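Local coordinates for ribosomal protein uL16 3-hydroxylase (Escherichia coli, PDB 4CCL) that hydroxylates an arginine of ribosomal protein uL16 as an iron- and 2-oxoglutarate-dependent oxygenase, working as a homodimer, at residues E246-K249 against L250-M253. Numbering follows the deposited sequence.
Sequences EMDK and LREM
Asp-248 and Arg-251 lie side by side one helical turn apart and form an i to i+3 salt bridge, a spacing at which opposite charges suit a helix. OD1 of Asp-248 faces both terminal nitrogens of Arg-251, 3.2 Å from NH2, but both bonds are weak, with N-H...O angles of 126° and the carboxylate and guanidinium planes turned 69° apart. The long arginine chain, bent at chi3 (38°), folds its head back over Asp-248 CA.

The backbone supplies the i to i+4 bonds of an alpha-helix. Leu-250 N reaches Glu-246 O at 2.9 Å and Arg-251 N reaches Met-247 O, both nearly straight; Glu-252 N to Asp-248 O and Met-253 N to Lys-249 O are more bent.

Apolar contact centres on Leu-250, which packs on Tyr-228 and on Phe-268 of the second subunit. Its branched end suits a buried face shared with selenomethionine Met-247, since both pack on Phe-268; an alanine here would probably leave a gap against that ring and against Tyr-228.

Helix 244-258 lies far from the iron site. Glu-246 OE1 forms a salt bridge with Arg-236, and OE2 accepts a hydrogen bond from Trp-106 NE1 of the second subunit. Lys-249 NZ hydrogen-bonds to Ser-229 O, and Lys-249 makes a cation-pi contact with Tyr-228. The helix thus packs between the 228-229 loop of its own chain and helix 263-272 of the second subunit.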
ATOM      1  N   GLU B 246      16.584 -15.461  -5.074  1.00 60.27           N
ATOM      2  CA  GLU B 246      15.337 -15.453  -4.318  1.00 61.79           C
ATOM      3  C   GLU B 246      14.736 -14.051  -4.256  1.00 64.97           C
ATOM      4  O   GLU B 246      13.528 -13.876  -4.441  1.00 72.14           O
ATOM      5  CB  GLU B 246      15.565 -16.022  -2.917  1.00 59.45           C
ATOM      6  CG  GLU B 246      16.271 -17.371  -2.938  1.00 70.23           C
ATOM      7  CD  GLU B 246      16.388 -18.005  -1.568  1.00 72.23           C
ATOM      8  OE1 GLU B 246      17.240 -17.558  -0.771  1.00 76.95           O
ATOM      9  OE2 GLU B 246      15.634 -18.962  -1.292  1.00 71.25           O
HETATM   10  N   MSE B 247      15.588 -13.058  -4.009  1.00 60.04           N
HETATM   11  CA  MSE B 247      15.182 -11.656  -4.061  1.00 60.45           C
HETATM   12  C   MSE B 247      14.599 -11.333  -5.429  1.00 57.68           C
HETATM   13  O   MSE B 247      13.550 -10.691  -5.538  1.00 56.28           O
HETATM   14  CB  MSE B 247      16.377 -10.739  -3.795  1.00 63.17           C
HETATM   15  CG  MSE B 247      17.026 -10.932  -2.437  1.00 63.86           C
HETATM   16 SE   MSE B 247      15.866 -10.379  -0.971  1.00 86.39          SE
HETATM   17  CE  MSE B 247      15.780  -8.466  -1.350  1.00132.54           C
ATOM     18  N   ASP B 248      15.300 -11.782  -6.467  1.00 57.83           N
ATOM     19  CA  ASP B 248      14.879 -11.566  -7.845  1.00 69.00           C
ATOM     20  C   ASP B 248      13.508 -12.169  -8.118  1.00 62.78           C
ATOM     21  O   ASP B 248      12.674 -11.537  -8.760  1.00 68.26           O
ATOM     22  CB  ASP B 248      15.907 -12.135  -8.828  1.00 77.42           C
ATOM     23  CG  ASP B 248      17.149 -11.274  -8.936  1.00 78.35           C
ATOM     24  OD1 ASP B 248      17.073 -10.073  -8.598  1.00 78.98           O
ATOM     25  OD2 ASP B 248      18.198 -11.800  -9.367  1.00 72.53           O
ATOM     26  N   LYS B 249      13.280 -13.387  -7.637  1.00 61.66           N
ATOM     27  CA  LYS B 249      11.987 -14.037  -7.811  1.00 57.64           C
ATOM     28  C   LYS B 249      10.904 -13.220  -7.108  1.00 64.35           C
ATOM     29  O   LYS B 249       9.862 -12.890  -7.700  1.00 67.16           O
ATOM     30  CB  LYS B 249      12.034 -15.468  -7.261  1.00 57.71           C
ATOM     31  CG  LYS B 249      10.982 -16.398  -7.843  1.00 73.82           C
ATOM     32  CD  LYS B 249      11.521 -17.812  -8.022  1.00 81.07           C
ATOM     33  CE  LYS B 249      11.250 -18.684  -6.807  1.00 86.18           C
ATOM     34  NZ  LYS B 249       9.805 -19.023  -6.675  1.00 92.10           N
ATOM     35  N   LEU B 250      11.182 -12.875  -5.852  1.00 55.99           N
ATOM     36  CA  LEU B 250      10.271 -12.088  -5.025  1.00 64.71           C
ATOM     37  C   LEU B 250       9.836 -10.782  -5.691  1.00 64.54           C
ATOM     38  O   LEU B 250       8.644 -10.482  -5.757  1.00 60.90           O
ATOM     39  CB  LEU B 250      10.908 -11.802  -3.665  1.00 57.97           C
ATOM     40  CG  LEU B 250      11.015 -12.992  -2.707  1.00 57.68           C
ATOM     41  CD1 LEU B 250      12.108 -12.758  -1.675  1.00 54.59           C
ATOM     42  CD2 LEU B 250       9.681 -13.258  -2.025  1.00 57.01           C
ATOM     43  N   ARG B 251      10.800 -10.008  -6.187  1.00 65.09           N
ATOM     44  CA  ARG B 251      10.490  -8.759  -6.881  1.00 66.85           C
ATOM     45  C   ARG B 251       9.767  -9.011  -8.203  1.00 70.61           C
ATOM     46  O   ARG B 251       8.860  -8.258  -8.599  1.00 73.13           O
ATOM     47  CB  ARG B 251      11.764  -7.935  -7.101  1.00 69.02           C
ATOM     48  CG  ARG B 251      11.885  -7.310  -8.478  1.00 76.22           C
ATOM     49  CD  ARG B 251      12.901  -6.186  -8.476  1.00 81.04           C
ATOM     50  NE  ARG B 251      14.058  -6.484  -7.636  1.00 82.38           N
ATOM     51  CZ  ARG B 251      15.149  -7.112  -8.058  1.00 86.36           C
ATOM     52  NH1 ARG B 251      15.240  -7.520  -9.317  1.00 83.93           N
ATOM     53  NH2 ARG B 251      16.149  -7.333  -7.216  1.00 87.51           N
ATOM     54  N   GLU B 252      10.165 -10.090  -8.870  1.00 69.22           N
ATOM     55  CA  GLU B 252       9.589 -10.458 -10.152  1.00 70.03           C
ATOM     56  C   GLU B 252       8.102 -10.718  -9.985  1.00 73.79           C
ATOM     57  O   GLU B 252       7.314 -10.462 -10.897  1.00 79.09           O
ATOM     58  CB  GLU B 252      10.295 -11.686 -10.732  1.00 72.88           C
ATOM     59  CG  GLU B 252      10.218 -11.787 -12.242  1.00 91.04           C
ATOM     60  CD  GLU B 252      10.762 -10.554 -12.942  1.00102.36           C
ATOM     61  OE1 GLU B 252      11.757  -9.970 -12.456  1.00106.85           O
ATOM     62  OE2 GLU B 252      10.187 -10.165 -13.980  1.00100.19           O
HETATM   63  N   MSE B 253       7.722 -11.220  -8.814  1.00 72.15           N
HETATM   64  CA  MSE B 253       6.304 -11.345  -8.488  1.00 69.65           C
HETATM   65  C   MSE B 253       5.575  -9.997  -8.555  1.00 70.35           C
HETATM   66  O   MSE B 253       4.541  -9.877  -9.218  1.00 76.98           O
HETATM   67  CB  MSE B 253       6.114 -12.004  -7.120  1.00 64.38           C
HETATM   68  CG  MSE B 253       6.331 -13.508  -7.142  1.00 65.10           C
HETATM   69 SE   MSE B 253       6.773 -14.275  -5.404  1.00 83.33          SE
HETATM   70  CE  MSE B 253       5.123 -13.912  -4.443  1.00 54.98           C
TER